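Local coordinates for protein nucleoside diphosphate kinase (Encephalitozoon cuniculi, PDB 3MPD) that probably transfers the gamma phosphate of ATP to nucleoside diphosphates by a ping-pong mechanism through a phosphohistidine intermediate, with magnesium as cofactor, at residues A[17-22]-A[115-120]; A[36-41]-A[133-138]. All blocks are in the same frame, centred on the assembly; numbering follows the deposited sequence.

Contact 1 (A[17-22]-A[115-120]); sequences IKRRLI and KNIIHG
Ile117 meets Arg19 and Leu21 with a single methyl, its CD1. Arg19 NH1 lies 3.4 Å from Ile117 CD1, and Leu21 CD1 lies 4.0 Å from the same carbon, on side chains that both run at about a right angle to that of Ile117. The isoleucine has CG1 anti to its carbonyl carbon (chi1 -50°), and this puts the longer branch, rather than CG2, at the interface. The arginine is extended as far as CD and then bends at chi3 (61°), folding the guanidinium back over Leu21. Leu21 CD1 sits over the centre of one guanidinium face, 4.0 Å from its plane, whereas Ile117 CD1 approaches that group obliquely. Polar contacts hold the guanidinium at its nitrogens: NH2 donates to Tyr109 O, and water 1, in the plane at the edge, accepts from Arg19 NH1 at 2.9 Å. The same water reaches Lys115 O only weakly, at 3.5 Å, so the bridge between the segments is loose. Arg20, with positive phi, ends helix 14-18 in a Schellman motif whose bonds include Arg20 N to Ile17 O, and Leu21 follows directly as the N-cap of the next helix, 22-32. Asn116 and His119, probably an ATP-binding residue and the histidine that carries the phosphate, flank the Ile117-Ile118 pair. Tyr109 of helix 105-109 touches both Leu21 and Ile117, Ile25 of helix 22-32 packs on Ile117, and backbone bonding ties Ile117 to Lys13, just past strand 7-12, which runs beside strand 118-120.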
ATOM      1  N   ILE A  17       5.981   0.992  10.454  1.00 19.58           N
ATOM      2  CA  ILE A  17       6.591   1.383   9.175  1.00 19.34           C
ATOM      3  C   ILE A  17       8.118   1.291   9.289  1.00 20.05           C
ATOM      4  O   ILE A  17       8.803   0.718   8.426  1.00 18.80           O
ATOM      5  CB  ILE A  17       6.217   2.865   8.781  1.00 21.86           C
ATOM      6  CG1 ILE A  17       4.695   3.058   8.628  1.00 21.03           C
ATOM      7  CG2 ILE A  17       6.943   3.273   7.516  1.00 19.49           C
ATOM      8  CD1 ILE A  17       4.069   2.187   7.572  1.00 23.16           C
ATOM      9  N   LYS A  18       8.639   1.864  10.372  1.00 20.60           N
ATOM     10  CA  LYS A  18      10.085   1.899  10.635  1.00 20.96           C
ATOM     11  C   LYS A  18      10.722   0.525  10.892  1.00 19.60           C
ATOM     12  O   LYS A  18      11.888   0.312  10.587  1.00 19.92           O
ATOM     13  CB  LYS A  18      10.378   2.879  11.781  1.00 20.03           C
ATOM     14  CG  LYS A  18       9.884   4.339  11.431  1.00 23.36           C
ATOM     15  CD  LYS A  18      10.141   5.317  12.568  1.00 22.58           C
ATOM     16  CE  LYS A  18       9.841   6.789  12.158  1.00 25.39           C
ATOM     17  NZ  LYS A  18      10.071   7.658  13.396  1.00 27.90           N
ATOM     18  N   ARG A  19       9.953  -0.393  11.453  1.00 19.11           N
ATOM     19  CA  ARG A  19      10.356  -1.805  11.564  1.00 18.11           C
ATOM     20  C   ARG A  19      10.207  -2.604  10.267  1.00 17.90           C
ATOM     21  O   ARG A  19      10.503  -3.825  10.224  1.00 17.50           O
ATOM     22  CB  ARG A  19       9.542  -2.483  12.674  1.00 17.56           C
ATOM     23  CG  ARG A  19       9.821  -1.836  14.072  1.00 18.16           C
ATOM     24  CD  ARG A  19       8.942  -2.442  15.147  1.00 18.77           C
ATOM     25  NE  ARG A  19       9.145  -3.894  15.347  1.00 18.00           N
ATOM     26  CZ  ARG A  19       8.353  -4.644  16.118  1.00 20.83           C
ATOM     27  NH1 ARG A  19       7.310  -4.087  16.752  1.00 19.57           N
ATOM     28  NH2 ARG A  19       8.599  -5.943  16.286  1.00 17.73           N
ATOM     29  N   ARG A  20       9.693  -1.949   9.224  1.00 17.98           N
ATOM     30  CA  ARG A  20       9.573  -2.568   7.903  1.00 17.84           C
ATOM     31  C   ARG A  20       8.655  -3.778   7.942  1.00 17.78           C
ATOM     32  O   ARG A  20       8.971  -4.861   7.375  1.00 17.51           O
ATOM     33  CB  ARG A  20      10.962  -2.903   7.317  1.00 17.51           C
ATOM     34  CG  ARG A  20      11.740  -1.592   6.921  1.00 19.51           C
ATOM     35  CD  ARG A  20      13.073  -1.890   6.233  1.00 20.74           C
ATOM     36  NE  ARG A  20      13.779  -0.658   5.896  1.00 22.15           N
ATOM     37  CZ  ARG A  20      13.684   0.007   4.742  1.00 20.86           C
ATOM     38  NH1 ARG A  20      12.916  -0.432   3.744  1.00 18.19           N
ATOM     39  NH2 ARG A  20      14.389   1.126   4.584  1.00 18.86           N
ATOM     40  N   LEU A  21       7.489  -3.555   8.554  1.00 17.30           N
ATOM     41  CA  LEU A  21       6.445  -4.573   8.670  1.00 17.00           C
ATOM     42  C   LEU A  21       5.329  -4.445   7.639  1.00 16.37           C
ATOM     43  O   LEU A  21       4.318  -5.173   7.715  1.00 16.70           O
ATOM     44  CB  LEU A  21       5.836  -4.528  10.097  1.00 15.82           C
ATOM     45  CG  LEU A  21       6.758  -5.008  11.207  1.00 17.11           C
ATOM     46  CD1 LEU A  21       6.189  -4.667  12.601  1.00 16.01           C
ATOM     47  CD2 LEU A  21       6.909  -6.527  11.114  1.00 16.65           C
ATOM     48  N   ILE A  22       5.469  -3.528   6.693  1.00 16.59           N
ATOM     49  CA  ILE A  22       4.399  -3.308   5.710  1.00 16.37           C
ATOM     50  C   ILE A  22       3.978  -4.594   4.968  1.00 16.17           C
ATOM     51  O   ILE A  22       2.797  -4.933   4.964  1.00 16.71           O
ATOM     52  CB  ILE A  22       4.723  -2.181   4.683  1.00 17.56           C
ATOM     53  CG1 ILE A  22       4.954  -0.841   5.404  1.00 17.53           C
ATOM     54  CG2 ILE A  22       3.539  -2.015   3.639  1.00 14.92           C
ATOM     55  CD1 ILE A  22       5.541   0.253   4.446  1.00 18.74           C
ATOM     56  N   LYS A 115       2.729   0.807  21.134  1.00 28.95           N
ATOM     57  CA  LYS A 115       3.288   0.487  19.831  1.00 27.09           C
ATOM     58  C   LYS A 115       2.802  -0.862  19.391  1.00 24.31           C
ATOM     59  O   LYS A 115       3.579  -1.799  19.165  1.00 24.46           O
ATOM     60  CB  LYS A 115       4.801   0.604  19.901  1.00 28.50           C
ATOM     61  CG  LYS A 115       5.141   2.087  20.058  1.00 31.37           C
ATOM     62  CD  LYS A 115       6.436   2.315  20.690  1.00 35.20           C
ATOM     63  CE  LYS A 115       6.468   3.779  21.163  1.00 36.76           C
ATOM     64  NZ  LYS A 115       7.583   4.438  20.495  1.00 37.55           N
ATOM     65  N   ASN A 116       1.485  -0.965  19.284  1.00 22.30           N
ATOM     66  CA  ASN A 116       0.863  -2.241  18.986  1.00 20.87           C
ATOM     67  C   ASN A 116       0.548  -2.347  17.478  1.00 19.10           C
ATOM     68  O   ASN A 116      -0.445  -2.923  17.122  1.00 19.27           O
ATOM     69  CB  ASN A 116      -0.361  -2.462  19.863  1.00 20.66           C
ATOM     70  CG  ASN A 116      -1.472  -1.455  19.605  1.00 21.21           C
ATOM     71  OD1 ASN A 116      -1.326  -0.489  18.840  1.00 21.97           O
ATOM     72  ND2 ASN A 116      -2.611  -1.699  20.237  1.00 21.69           N
ATOM     73  N   ILE A 117       1.400  -1.731  16.651  1.00 18.50           N
ATOM     74  CA  ILE A 117       1.629  -2.072  15.212  1.00 17.85           C
ATOM     75  C   ILE A 117       0.647  -1.420  14.233  1.00 18.62           C
ATOM     76  O   ILE A 117       1.031  -1.019  13.125  1.00 18.84           O
ATOM     77  CB  ILE A 117       1.628  -3.615  14.945  1.00 16.64           C
ATOM     78  CG1 ILE A 117       2.556  -4.370  15.917  1.00 17.77           C
ATOM     79  CG2 ILE A 117       1.966  -3.928  13.472  1.00 16.13           C
ATOM     80  CD1 ILE A 117       4.040  -3.890  15.863  1.00 19.15           C
ATOM     81  N   ILE A 118      -0.634  -1.401  14.609  1.00 18.72           N
ATOM     82  CA  ILE A 118      -1.702  -1.230  13.639  1.00 19.28           C
ATOM     83  C   ILE A 118      -2.980  -0.806  14.367  1.00 21.12           C
ATOM     84  O   ILE A 118      -3.184  -1.114  15.565  1.00 22.29           O
ATOM     85  CB  ILE A 118      -1.934  -2.589  12.829  1.00 19.06           C
ATOM     86  CG1 ILE A 118      -2.863  -2.418  11.628  1.00 18.62           C
ATOM     87  CG2 ILE A 118      -2.410  -3.727  13.755  1.00 17.18           C
ATOM     88  CD1 ILE A 118      -2.952  -3.772  10.775  1.00 16.81           C
ATOM     89  N   HIS A 119      -3.822  -0.057  13.665  1.00 21.53           N
ATOM     90  CA  HIS A 119      -5.160   0.221  14.127  1.00 22.56           C
ATOM     91  C   HIS A 119      -6.138  -0.439  13.173  1.00 22.10           C
ATOM     92  O   HIS A 119      -5.956  -0.334  11.957  1.00 21.67           O
ATOM     93  CB  HIS A 119      -5.413   1.728  14.061  1.00 24.82           C
ATOM     94  CG  HIS A 119      -6.864   2.072  14.117  1.00 27.67           C
ATOM     95  ND1 HIS A 119      -7.552   2.193  15.307  1.00 31.26           N
ATOM     96  CD2 HIS A 119      -7.769   2.286  13.132  1.00 29.37           C
ATOM     97  CE1 HIS A 119      -8.817   2.469  15.054  1.00 30.36           C
ATOM     98  NE2 HIS A 119      -8.973   2.540  13.741  1.00 31.55           N
ATOM     99  N   GLY A 120      -7.197  -1.079  13.685  1.00 22.06           N
ATOM    100  CA  GLY A 120      -8.307  -1.478  12.805  1.00 21.44           C
ATOM    101  C   GLY A 120      -9.611  -1.022  13.426  1.00 24.08           C
ATOM    102  O   GLY A 120      -9.736  -1.043  14.651  1.00 22.83           O
TER
HETATM  103  O   HOH W   1       6.253  -1.445  16.987  1.00 13.40           O

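Contact 2 (A[36-41]-A[133-138]); sequences LAASKC and LWIGDD
Lys40 and Ala38 of strand 35-42 face Ile135 and the carbonyl of Trp134, where helix 124-134 ends over one face of the antiparallel sheet of this ferredoxin-like fold. A classic beta bulge, with Ala37 and Ala38 both opposite Val78, lies at the start of the contact. Ala38 CB meets Ile135 CG2 at 3.9 Å, the methyl that stands anti to the isoleucine's backbone N, while Phe9 of strand 7-12 touches Ile135 as well. Along Lys40, CB lies 4.3 Å from Ile135 CD1. CG, anti to the backbone N (chi1 -176°), carries the extended chain outward beside the helix end. CD then passes 4.0 Å from Trp134 O, and the chain bends about the CD-CE bond (chi4 -146°), leaving Lys40 NZ 4.0 Å from Trp134 O, too far for a direct bond. The indole of Trp134 turns elsewhere: it stacks on Phe9, and NE1 is hydrogen-bonded to His52 ND1. Gly136, with positive phi, takes the chain out of the helix. Water 2 fills the role of linker between lysine and helix end, accepting from Lys40 NZ at 2.7 Å and donating to Trp134 O at 2.7 Å.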
ATOM      1  N   LEU A  36      -8.290  -4.769  -1.028  1.00 21.90           N
ATOM      2  CA  LEU A  36      -7.767  -3.416  -0.838  1.00 21.91           C
ATOM      3  C   LEU A  36      -8.502  -2.421  -1.739  1.00 23.29           C
ATOM      4  O   LEU A  36      -8.606  -2.654  -2.953  1.00 23.34           O
ATOM      5  CB  LEU A  36      -6.259  -3.392  -1.127  1.00 21.88           C
ATOM      6  CG  LEU A  36      -5.558  -2.050  -0.919  1.00 20.62           C
ATOM      7  CD1 LEU A  36      -5.624  -1.668   0.571  1.00 19.05           C
ATOM      8  CD2 LEU A  36      -4.116  -2.086  -1.416  1.00 20.87           C
ATOM      9  N   ALA A  37      -9.022  -1.333  -1.154  1.00 24.46           N
ATOM     10  CA  ALA A  37      -9.773  -0.288  -1.917  1.00 26.71           C
ATOM     11  C   ALA A  37      -9.193   1.125  -1.845  1.00 27.26           C
ATOM     12  O   ALA A  37      -9.524   1.982  -2.677  1.00 27.75           O
ATOM     13  CB  ALA A  37     -11.285  -0.240  -1.495  1.00 27.32           C
ATOM     14  N   ALA A  38      -8.363   1.390  -0.838  1.00 26.52           N
ATOM     15  CA  ALA A  38      -7.720   2.702  -0.744  1.00 27.55           C
ATOM     16  C   ALA A  38      -6.477   2.544   0.065  1.00 27.46           C
ATOM     17  O   ALA A  38      -6.391   1.635   0.881  1.00 26.41           O
ATOM     18  CB  ALA A  38      -8.649   3.750  -0.092  1.00 28.36           C
ATOM     19  N   SER A  39      -5.539   3.461  -0.159  1.00 29.00           N
ATOM     20  CA  SER A  39      -4.194   3.437   0.394  1.00 29.39           C
ATOM     21  C   SER A  39      -3.675   4.862   0.352  1.00 31.17           C
ATOM     22  O   SER A  39      -3.873   5.575  -0.669  1.00 33.93           O
ATOM     23  CB  SER A  39      -3.300   2.589  -0.500  1.00 29.15           C
ATOM     24  OG  SER A  39      -2.209   2.072   0.231  1.00 31.56           O
ATOM     25  N   LYS A  40      -3.035   5.297   1.435  1.00 30.21           N
ATOM     26  CA  LYS A  40      -2.492   6.643   1.497  1.00 30.71           C
ATOM     27  C   LYS A  40      -1.413   6.693   2.572  1.00 29.49           C
ATOM     28  O   LYS A  40      -1.632   6.232   3.688  1.00 28.28           O
ATOM     29  CB  LYS A  40      -3.612   7.676   1.817  1.00 32.09           C
ATOM     30  CG  LYS A  40      -3.159   9.122   1.810  1.00 34.30           C
ATOM     31  CD  LYS A  40      -4.286  10.106   2.172  1.00 37.80           C
ATOM     32  CE  LYS A  40      -3.736  11.534   2.132  1.00 44.47           C
ATOM     33  NZ  LYS A  40      -4.345  12.478   3.141  1.00 47.96           N
ATOM     34  N   CYS A  41      -0.260   7.259   2.218  1.00 29.26           N
ATOM     35  CA  CYS A  41       0.793   7.577   3.175  1.00 29.53           C
ATOM     36  C   CYS A  41       0.525   8.970   3.733  1.00 31.52           C
ATOM     37  O   CYS A  41       0.380   9.928   2.963  1.00 31.75           O
ATOM     38  CB  CYS A  41       2.166   7.566   2.499  1.00 29.04           C
ATOM     39  SG  CYS A  41       2.704   5.931   1.877  1.00 27.37           S
ATOM     40  N   LEU A 133     -12.651  10.562   7.673  1.00 42.14           N
ATOM     41  CA  LEU A 133     -11.655  11.391   8.349  1.00 42.48           C
ATOM     42  C   LEU A 133     -10.289  11.345   7.651  1.00 41.02           C
ATOM     43  O   LEU A 133      -9.693  12.383   7.379  1.00 41.77           O
ATOM     44  CB  LEU A 133     -11.523  10.946   9.806  1.00 41.04           C
ATOM     45  CG  LEU A 133     -10.638  11.767  10.722  1.00 43.71           C
ATOM     46  CD1 LEU A 133     -11.105  13.256  10.824  1.00 45.72           C
ATOM     47  CD2 LEU A 133     -10.581  11.078  12.086  1.00 42.15           C
ATOM     48  N   TRP A 134      -9.817  10.138   7.340  1.00 37.83           N
ATOM     49  CA  TRP A 134      -8.464   9.946   6.816  1.00 37.67           C
ATOM     50  C   TRP A 134      -8.329   9.886   5.293  1.00 38.42           C
ATOM     51  O   TRP A 134      -7.284  10.263   4.753  1.00 38.22           O
ATOM     52  CB  TRP A 134      -7.875   8.638   7.367  1.00 35.12           C
ATOM     53  CG  TRP A 134      -7.615   8.642   8.821  1.00 35.14           C
ATOM     54  CD1 TRP A 134      -8.459   8.215   9.810  1.00 35.90           C
ATOM     55  CD2 TRP A 134      -6.425   9.069   9.466  1.00 35.91           C
ATOM     56  NE1 TRP A 134      -7.860   8.347  11.035  1.00 34.74           N
ATOM     57  CE2 TRP A 134      -6.608   8.871  10.854  1.00 37.05           C
ATOM     58  CE3 TRP A 134      -5.212   9.597   9.009  1.00 38.78           C
ATOM     59  CZ2 TRP A 134      -5.621   9.169  11.786  1.00 38.79           C
ATOM     60  CZ3 TRP A 134      -4.234   9.905   9.929  1.00 40.37           C
ATOM     61  CH2 TRP A 134      -4.445   9.692  11.311  1.00 40.99           C
ATOM     62  N   ILE A 135      -9.354   9.365   4.618  1.00 39.61           N
ATOM     63  CA  ILE A 135      -9.270   9.054   3.183  1.00 40.85           C
ATOM     64  C   ILE A 135     -10.136   9.990   2.349  1.00 44.67           C
ATOM     65  O   ILE A 135      -9.648  10.588   1.391  1.00 46.56           O
ATOM     66  CB  ILE A 135      -9.693   7.586   2.873  1.00 38.40           C
ATOM     67  CG1 ILE A 135      -8.909   6.595   3.715  1.00 35.86           C
ATOM     68  CG2 ILE A 135      -9.523   7.276   1.390  1.00 39.16           C
ATOM     69  CD1 ILE A 135      -7.442   6.506   3.354  1.00 34.31           C
ATOM     70  N   GLY A 136     -11.414  10.105   2.700  1.00 47.43           N
ATOM     71  CA  GLY A 136     -12.333  11.008   1.988  1.00 52.84           C
ATOM     72  C   GLY A 136     -13.684  10.354   1.781  1.00 54.98           C
ATOM     73  O   GLY A 136     -13.904   9.210   2.197  1.00 53.40           O
ATOM     74  N   ASP A 137     -14.594  11.073   1.135  1.00 59.64           N
ATOM     75  CA  ASP A 137     -15.961  10.570   0.947  1.00 62.38           C
ATOM     76  C   ASP A 137     -16.150   9.873  -0.397  1.00 62.74           C
ATOM     77  O   ASP A 137     -17.261   9.411  -0.699  1.00 63.98           O
ATOM     78  CB  ASP A 137     -17.006  11.693   1.052  1.00 65.76           C
ATOM     79  CG  ASP A 137     -16.399  13.035   1.362  1.00 69.11           C
ATOM     80  OD1 ASP A 137     -15.838  13.201   2.469  1.00 69.72           O
ATOM     81  OD2 ASP A 137     -16.501  13.932   0.496  1.00 73.80           O
ATOM     82  N   ASP A 138     -15.095   9.812  -1.212  1.00 62.38           N
ATOM     83  CA  ASP A 138     -15.261   9.294  -2.572  1.00 62.80           C
ATOM     84  C   ASP A 138     -14.429   8.042  -2.903  1.00 60.19           C
ATOM     85  O   ASP A 138     -14.045   7.860  -4.071  1.00 60.77           O
ATOM     86  CB  ASP A 138     -15.073  10.412  -3.619  1.00 65.22           C
TER
HETATM   87  O   HOH W   2      -5.205  11.783   5.652  1.00 22.27           O

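Contacts 1 and 2 lie in one domain with their centres 18 Å apart and their nearest atoms about 6 Å apart, without touching. Along the chain their segments alternate: 17-22, 36-41, 115-120, 133-138. Both reach the same antiparallel sheet, ordered 35-42, 74-80, 7-12, 118-120: contact 2 is made by outermost strand 35-42, contact 1 by the residue that leads into strand 118-120 at the other side of the sheet. That strand leads directly to helix 124-134, which ends in contact 2. His119, the probable phosphohistidine, lies in the 115-120 segment of contact 1, yet its side chain is about 6 Å from that of Trp134 in contact 2. Residues of both contacts also touch the second subunit, so the dimer interface lies close to both.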